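Local coordinates for A rubisco-like protein (Burkholderia fungorum, PDB 3NWR), which belongs to the rubisco-like proteins, is classed as a lyase, and probably acts on a substrate other than that of true rubisco, at residues Ala70-Arg82 with Leu118-Leu130. Numbering follows the deposited sequence.
Sequences AARPSLPNAWLER and LYDLGEVTGVRLL
Asn77 reaches across to the turn Leu121-Val124 and shows how one side-chain amide can join a helix start to a neighbouring loop. The side chain runs out trans to the main-chain nitrogen (chi1 -179°), which carries its amide to the carbonyls of the turn; chi2 then sets the amide's rotation. Its ND2 donates to Val124 O at 2.9 Å, nearly in the amide plane, and to Gly122 O at 2.8 Å by a more bent bond, N-H...O 137°, tilted from that plane. OD1 of Asn77, the N-cap residue of helix 78-82, accepts from Leu80 N at 2.9 Å in a nearly straight capping bond. Packing is tight around Gly122: its O lies 3.3 Å from Trp79 CE3, oblique to the indole, while Leu80 CG approaches the same carbonyl. Leu80 CD1 continues to Thr125 CG2, 3.6 Å away, the two side chains crossing at about a right angle. Further along, Leu75 CG lies against Thr125 O at 3.3 Å. The contact thins toward the partly exposed Pro73, whose CB meets Thr125 CG2 at 4.0 Å. Thr125 and Gly126 form a classic beta bulge opposite Glu22, whose carboxylate also binds Ser74 OG and Thr125 OG1. Arg293 NH2 of the second subunit also donates to Val124 O. With both ends of the Asn77 amide bonded, its flip is probably disfavoured, and one group caps the helix and holds two turn carbonyls beside the subunit interface.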
ATOM      1  N   ALA A  70      -8.149  -5.380  26.506  1.00 24.66           N
ATOM      2  CA  ALA A  70      -8.792  -4.093  26.275  1.00 26.31           C
ATOM      3  C   ALA A  70     -10.244  -4.158  26.741  1.00 27.08           C
ATOM      4  O   ALA A  70     -10.901  -5.196  26.613  1.00 29.00           O
ATOM      5  CB  ALA A  70      -8.706  -3.712  24.798  1.00 25.77           C
ATOM      6  N   ALA A  71     -10.745  -3.049  27.277  1.00 30.90           N
ATOM      7  CA  ALA A  71     -12.122  -2.985  27.765  1.00 30.13           C
ATOM      8  C   ALA A  71     -13.115  -2.798  26.626  1.00 29.07           C
ATOM      9  O   ALA A  71     -14.299  -3.110  26.766  1.00 30.51           O
ATOM     10  CB  ALA A  71     -12.269  -1.865  28.781  1.00 35.33           C
ATOM     11  N   ARG A  72     -12.624  -2.278  25.503  1.00 31.59           N
ATOM     12  CA  ARG A  72     -13.438  -2.089  24.309  1.00 27.29           C
ATOM     13  C   ARG A  72     -12.642  -2.552  23.093  1.00 21.96           C
ATOM     14  O   ARG A  72     -11.414  -2.476  23.093  1.00 26.45           O
ATOM     15  CB  ARG A  72     -13.810  -0.616  24.150  1.00 33.31           C
ATOM     16  CG  ARG A  72     -12.606   0.312  24.192  1.00 39.91           C
ATOM     17  CD  ARG A  72     -12.949   1.721  23.737  1.00 50.65           C
ATOM     18  NE  ARG A  72     -11.754   2.558  23.635  1.00 55.53           N
ATOM     19  CZ  ARG A  72     -10.916   2.544  22.600  1.00 56.76           C
ATOM     20  NH1 ARG A  72     -11.134   1.733  21.574  1.00 48.92           N
ATOM     21  NH2 ARG A  72      -9.856   3.342  22.592  1.00 56.66           N
ATOM     22  N   PRO A  73     -13.339  -3.037  22.057  1.00 23.14           N
ATOM     23  CA  PRO A  73     -12.654  -3.514  20.844  1.00 20.05           C
ATOM     24  C   PRO A  73     -12.028  -2.361  20.058  1.00 25.09           C
ATOM     25  O   PRO A  73     -12.656  -1.311  19.895  1.00 24.36           O
ATOM     26  CB  PRO A  73     -13.780  -4.156  20.032  1.00 20.20           C
ATOM     27  CG  PRO A  73     -15.044  -3.499  20.535  1.00 23.16           C
ATOM     28  CD  PRO A  73     -14.801  -3.198  21.981  1.00 23.72           C
ATOM     29  N   SER A  74     -10.804  -2.556  19.575  1.00 20.26           N
ATOM     30  CA  SER A  74     -10.099  -1.502  18.852  1.00 20.75           C
ATOM     31  C   SER A  74     -10.693  -1.253  17.466  1.00 19.87           C
ATOM     32  O   SER A  74     -10.661  -0.126  16.969  1.00 23.23           O
ATOM     33  CB  SER A  74      -8.614  -1.834  18.728  1.00 19.24           C
ATOM     34  OG  SER A  74      -7.990  -1.896  20.004  1.00 20.57           O
ATOM     35  N   LEU A  75     -11.219  -2.306  16.847  1.00 18.07           N
ATOM     36  CA  LEU A  75     -11.787  -2.219  15.503  1.00 17.57           C
ATOM     37  C   LEU A  75     -13.185  -2.826  15.445  1.00 19.96           C
ATOM     38  O   LEU A  75     -13.468  -3.814  16.127  1.00 21.24           O
ATOM     39  CB  LEU A  75     -10.905  -2.963  14.495  1.00 17.95           C
ATOM     40  CG  LEU A  75      -9.428  -2.575  14.381  1.00 17.12           C
ATOM     41  CD1 LEU A  75      -8.717  -3.599  13.497  1.00 16.99           C
ATOM     42  CD2 LEU A  75      -9.272  -1.167  13.816  1.00 19.69           C
ATOM     43  N   PRO A  76     -14.066  -2.244  14.619  1.00 19.14           N
ATOM     44  CA  PRO A  76     -15.354  -2.892  14.346  1.00 18.27           C
ATOM     45  C   PRO A  76     -15.149  -4.261  13.714  1.00 20.53           C
ATOM     46  O   PRO A  76     -14.139  -4.505  13.046  1.00 20.50           O
ATOM     47  CB  PRO A  76     -16.011  -1.961  13.319  1.00 24.39           C
ATOM     48  CG  PRO A  76     -15.309  -0.657  13.459  1.00 26.25           C
ATOM     49  CD  PRO A  76     -13.911  -0.972  13.893  1.00 18.82           C
ATOM     50  N   ASN A  77     -16.111  -5.149  13.916  1.00 20.70           N
ATOM     51  CA  ASN A  77     -16.039  -6.469  13.326  1.00 17.31           C
ATOM     52  C   ASN A  77     -17.435  -7.057  13.203  1.00 19.88           C
ATOM     53  O   ASN A  77     -18.058  -7.374  14.213  1.00 21.30           O
ATOM     54  CB  ASN A  77     -15.131  -7.373  14.171  1.00 16.86           C
ATOM     55  CG  ASN A  77     -14.991  -8.757  13.584  1.00 17.52           C
ATOM     56  OD1 ASN A  77     -15.954  -9.324  13.073  1.00 17.92           O
ATOM     57  ND2 ASN A  77     -13.783  -9.308  13.637  1.00 17.67           N
ATOM     58  N   ALA A  78     -17.918  -7.188  11.970  1.00 19.72           N
ATOM     59  CA  ALA A  78     -19.295  -7.615  11.722  1.00 20.64           C
ATOM     60  C   ALA A  78     -19.547  -9.080  12.072  1.00 26.32           C
ATOM     61  O   ALA A  78     -20.639  -9.437  12.516  1.00 27.05           O
ATOM     62  CB  ALA A  78     -19.686  -7.341  10.271  1.00 25.89           C
ATOM     63  N   TRP A  79     -18.547  -9.929  11.867  1.00 20.72           N
ATOM     64  CA  TRP A  79     -18.687 -11.344  12.175  1.00 21.50           C
ATOM     65  C   TRP A  79     -18.836 -11.542  13.680  1.00 24.02           C
ATOM     66  O   TRP A  79     -19.708 -12.285  14.131  1.00 24.41           O
ATOM     67  CB  TRP A  79     -17.497 -12.145  11.629  1.00 22.39           C
ATOM     68  CG  TRP A  79     -17.661 -13.635  11.745  1.00 24.64           C
ATOM     69  CD1 TRP A  79     -18.355 -14.454  10.900  1.00 23.19           C
ATOM     70  CD2 TRP A  79     -17.114 -14.480  12.764  1.00 24.46           C
ATOM     71  NE1 TRP A  79     -18.276 -15.759  11.333  1.00 27.05           N
ATOM     72  CE2 TRP A  79     -17.520 -15.800  12.475  1.00 27.56           C
ATOM     73  CE3 TRP A  79     -16.317 -14.248  13.892  1.00 27.00           C
ATOM     74  CZ2 TRP A  79     -17.157 -16.885  13.275  1.00 30.70           C
ATOM     75  CZ3 TRP A  79     -15.957 -15.328  14.687  1.00 28.50           C
ATOM     76  CH2 TRP A  79     -16.379 -16.631  14.374  1.00 28.93           C
ATOM     77  N   LEU A  80     -18.003 -10.860  14.455  1.00 22.34           N
ATOM     78  CA  LEU A  80     -18.067 -10.998  15.904  1.00 22.50           C
ATOM     79  C   LEU A  80     -19.367 -10.440  16.469  1.00 32.91           C
ATOM     80  O   LEU A  80     -19.939 -11.010  17.397  1.00 34.19           O
ATOM     81  CB  LEU A  80     -16.856 -10.344  16.575  1.00 22.83           C
ATOM     82  CG  LEU A  80     -15.551 -11.129  16.429  1.00 20.78           C
ATOM     83  CD1 LEU A  80     -14.370 -10.312  16.937  1.00 19.66           C
ATOM     84  CD2 LEU A  80     -15.641 -12.461  17.169  1.00 20.37           C
ATOM     85  N   GLU A  81     -19.851  -9.333  15.919  1.00 26.89           N
ATOM     86  CA  GLU A  81     -21.079  -8.772  16.467  1.00 35.22           C
ATOM     87  C   GLU A  81     -22.324  -9.523  16.006  1.00 37.55           C
ATOM     88  O   GLU A  81     -23.314  -9.578  16.733  1.00 40.73           O
ATOM     89  CB  GLU A  81     -21.194  -7.265  16.236  1.00 34.30           C
ATOM     90  CG  GLU A  81     -20.957  -6.797  14.831  1.00 38.05           C
ATOM     91  CD  GLU A  81     -20.721  -5.301  14.783  1.00 45.19           C
ATOM     92  OE1 GLU A  81     -20.832  -4.649  15.847  1.00 48.10           O
ATOM     93  OE2 GLU A  81     -20.413  -4.775  13.695  1.00 42.98           O
ATOM     94  N   ARG A  82     -22.266 -10.117  14.818  1.00 32.16           N
ATOM     95  CA  ARG A  82     -23.344 -10.991  14.360  1.00 36.51           C
ATOM     96  C   ARG A  82     -23.593 -12.089  15.388  1.00 42.72           C
ATOM     97  O   ARG A  82     -24.661 -12.702  15.414  1.00 48.17           O
ATOM     98  CB  ARG A  82     -23.011 -11.633  13.008  1.00 38.70           C
ATOM     99  CG  ARG A  82     -23.624 -10.928  11.809  1.00 41.71           C
ATOM    100  CD  ARG A  82     -23.694 -11.839  10.585  1.00 38.21           C
ATOM    101  NE  ARG A  82     -22.383 -12.114  10.003  1.00 37.85           N
ATOM    102  CZ  ARG A  82     -21.738 -11.282   9.189  1.00 34.13           C
ATOM    103  NH1 ARG A  82     -22.278 -10.112   8.866  1.00 30.30           N
ATOM    104  NH2 ARG A  82     -20.552 -11.615   8.700  1.00 28.30           N
ATOM    105  N   LEU A 118      -4.616 -11.180   6.715  1.00 16.71           N
ATOM    106  CA  LEU A 118      -4.649 -11.288   8.180  1.00 14.64           C
ATOM    107  C   LEU A 118      -5.452 -10.164   8.812  1.00 16.54           C
ATOM    108  O   LEU A 118      -6.101 -10.348   9.842  1.00 16.22           O
ATOM    109  CB  LEU A 118      -3.241 -11.264   8.769  1.00 18.08           C
ATOM    110  CG  LEU A 118      -2.388 -12.506   8.588  1.00 22.45           C
ATOM    111  CD1 LEU A 118      -0.991 -12.251   9.163  1.00 21.98           C
ATOM    112  CD2 LEU A 118      -3.060 -13.677   9.275  1.00 23.30           C
ATOM    113  N   TYR A 119      -5.390  -8.983   8.201  1.00 15.54           N
ATOM    114  CA  TYR A 119      -6.061  -7.823   8.757  1.00 12.57           C
ATOM    115  C   TYR A 119      -7.572  -7.960   8.738  1.00 15.29           C
ATOM    116  O   TYR A 119      -8.259  -7.274   9.487  1.00 16.65           O
ATOM    117  CB  TYR A 119      -5.640  -6.548   8.018  1.00 15.12           C
ATOM    118  CG  TYR A 119      -4.156  -6.309   8.125  1.00 11.71           C
ATOM    119  CD1 TYR A 119      -3.582  -5.946   9.337  1.00 11.88           C
ATOM    120  CD2 TYR A 119      -3.332  -6.496   7.033  1.00 13.66           C
ATOM    121  CE1 TYR A 119      -2.219  -5.756   9.450  1.00 11.95           C
ATOM    122  CE2 TYR A 119      -1.974  -6.291   7.126  1.00 14.20           C
ATOM    123  CZ  TYR A 119      -1.425  -5.931   8.341  1.00 12.55           C
ATOM    124  OH  TYR A 119      -0.079  -5.726   8.432  1.00 14.39           O
ATOM    125  N   ASP A 120      -8.082  -8.848   7.890  1.00 13.32           N
ATOM    126  CA  ASP A 120      -9.532  -8.968   7.692  1.00 14.59           C
ATOM    127  C   ASP A 120     -10.189 -10.080   8.500  1.00 16.10           C
ATOM    128  O   ASP A 120     -11.403 -10.268   8.406  1.00 15.08           O
ATOM    129  CB  ASP A 120      -9.839  -9.224   6.213  1.00 13.38           C
ATOM    130  CG  ASP A 120      -9.412  -8.080   5.318  1.00 20.00           C
ATOM    131  OD1 ASP A 120      -9.884  -6.946   5.538  1.00 19.99           O
ATOM    132  OD2 ASP A 120      -8.631  -8.339   4.377  1.00 21.82           O
ATOM    133  N   LEU A 121      -9.399 -10.841   9.247  1.00 15.19           N
ATOM    134  CA  LEU A 121      -9.930 -12.032   9.915  1.00 15.91           C
ATOM    135  C   LEU A 121     -11.124 -11.708  10.796  1.00 15.39           C
ATOM    136  O   LEU A 121     -11.098 -10.754  11.567  1.00 15.63           O
ATOM    137  CB  LEU A 121      -8.843 -12.721  10.747  1.00 17.62           C
ATOM    138  CG  LEU A 121      -7.661 -13.322   9.983  1.00 19.81           C
ATOM    139  CD1 LEU A 121      -6.653 -13.868  10.964  1.00 22.63           C
ATOM    140  CD2 LEU A 121      -8.113 -14.421   9.046  1.00 25.11           C
ATOM    141  N   GLY A 122     -12.167 -12.527  10.683  1.00 16.67           N
ATOM    142  CA  GLY A 122     -13.353 -12.340  11.498  1.00 16.30           C
ATOM    143  C   GLY A 122     -13.070 -12.543  12.973  1.00 16.06           C
ATOM    144  O   GLY A 122     -13.812 -12.055  13.826  1.00 16.36           O
ATOM    145  N   GLU A 123     -11.982 -13.248  13.273  1.00 16.90           N
ATOM    146  CA  GLU A 123     -11.618 -13.543  14.658  1.00 17.15           C
ATOM    147  C   GLU A 123     -11.053 -12.349  15.422  1.00 18.78           C
ATOM    148  O   GLU A 123     -11.047 -12.347  16.653  1.00 19.63           O
ATOM    149  CB  GLU A 123     -10.601 -14.688  14.720  1.00 18.07           C
ATOM    150  CG  GLU A 123     -11.158 -16.048  14.378  1.00 19.32           C
ATOM    151  CD  GLU A 123     -11.125 -16.344  12.894  1.00 21.11           C
ATOM    152  OE1 GLU A 123     -10.774 -15.443  12.100  1.00 20.20           O
ATOM    153  OE2 GLU A 123     -11.463 -17.488  12.516  1.00 23.73           O
ATOM    154  N   VAL A 124     -10.566 -11.337  14.706  1.00 15.04           N
ATOM    155  CA  VAL A 124      -9.784 -10.288  15.360  1.00 15.36           C
ATOM    156  C   VAL A 124     -10.420  -8.898  15.388  1.00 15.75           C
ATOM    157  O   VAL A 124     -11.133  -8.501  14.463  1.00 16.89           O
ATOM    158  CB  VAL A 124      -8.370 -10.167  14.745  1.00 16.19           C
ATOM    159  CG1 VAL A 124      -7.655 -11.519  14.789  1.00 16.55           C
ATOM    160  CG2 VAL A 124      -8.445  -9.632  13.316  1.00 15.62           C
ATOM    161  N   THR A 125     -10.139  -8.173  16.464  1.00 14.88           N
ATOM    162  CA  THR A 125     -10.510  -6.769  16.572  1.00 16.57           C
ATOM    163  C   THR A 125      -9.257  -5.893  16.585  1.00 16.95           C
ATOM    164  O   THR A 125      -9.317  -4.697  16.869  1.00 17.16           O
ATOM    165  CB  THR A 125     -11.377  -6.507  17.827  1.00 16.89           C
ATOM    166  OG1 THR A 125     -10.708  -7.002  19.000  1.00 17.47           O
ATOM    167  CG2 THR A 125     -12.721  -7.201  17.671  1.00 16.68           C
ATOM    168  N   GLY A 126      -8.123  -6.510  16.269  1.00 15.96           N
ATOM    169  CA  GLY A 126      -6.848  -5.824  16.153  1.00 16.59           C
ATOM    170  C   GLY A 126      -5.807  -6.792  15.607  1.00 16.75           C
ATOM    171  O   GLY A 126      -5.756  -7.953  16.018  1.00 15.31           O
ATOM    172  N   VAL A 127      -4.992  -6.330  14.660  1.00 15.32           N
ATOM    173  CA  VAL A 127      -3.863  -7.105  14.157  1.00 13.73           C
ATOM    174  C   VAL A 127      -2.842  -6.142  13.578  1.00 15.68           C
ATOM    175  O   VAL A 127      -3.160  -5.342  12.677  1.00 15.22           O
ATOM    176  CB  VAL A 127      -4.242  -8.121  13.049  1.00 20.11           C
ATOM    177  CG1 VAL A 127      -2.994  -8.743  12.460  1.00 20.57           C
ATOM    178  CG2 VAL A 127      -5.139  -9.213  13.584  1.00 25.91           C
ATOM    179  N   ARG A 128      -1.626  -6.217  14.102  1.00 12.74           N
ATOM    180  CA  ARG A 128      -0.528  -5.402  13.608  1.00 13.60           C
ATOM    181  C   ARG A 128       0.727  -6.237  13.468  1.00 15.15           C
ATOM    182  O   ARG A 128       1.121  -6.947  14.394  1.00 15.27           O
ATOM    183  CB  ARG A 128      -0.261  -4.231  14.544  1.00 16.78           C
ATOM    184  CG  ARG A 128       0.811  -3.247  14.048  1.00 15.87           C
ATOM    185  CD  ARG A 128       0.917  -2.134  15.048  1.00 14.56           C
ATOM    186  NE  ARG A 128       1.969  -1.162  14.785  1.00 15.64           N
ATOM    187  CZ  ARG A 128       1.750   0.085  14.386  1.00 14.76           C
ATOM    188  NH1 ARG A 128       0.513   0.511  14.147  1.00 14.86           N
ATOM    189  NH2 ARG A 128       2.777   0.902  14.231  1.00 15.57           N
ATOM    190  N   LEU A 129       1.355  -6.150  12.301  1.00 12.88           N
ATOM    191  CA  LEU A 129       2.637  -6.796  12.077  1.00 12.10           C
ATOM    192  C   LEU A 129       3.718  -5.914  12.674  1.00 13.25           C
ATOM    193  O   LEU A 129       3.886  -4.774  12.260  1.00 13.63           O
ATOM    194  CB  LEU A 129       2.874  -6.967  10.580  1.00 11.83           C
ATOM    195  CG  LEU A 129       4.261  -7.458  10.179  1.00 11.36           C
ATOM    196  CD1 LEU A 129       4.562  -8.837  10.753  1.00 14.05           C
ATOM    197  CD2 LEU A 129       4.407  -7.460   8.642  1.00 13.02           C
ATOM    198  N   LEU A 130       4.430  -6.434  13.669  1.00 12.51           N
ATOM    199  CA  LEU A 130       5.431  -5.652  14.401  1.00 13.07           C
ATOM    200  C   LEU A 130       6.832  -5.735  13.805  1.00 14.39           C
ATOM    201  O   LEU A 130       7.539  -4.729  13.706  1.00 16.39           O
ATOM    202  CB  LEU A 130       5.504  -6.124  15.857  1.00 15.64           C
ATOM    203  CG  LEU A 130       4.179  -6.182  16.608  1.00 17.61           C
ATOM    204  CD1 LEU A 130       4.396  -6.788  18.001  1.00 19.43           C
ATOM    205  CD2 LEU A 130       3.563  -4.797  16.705  1.00 19.21           C
TER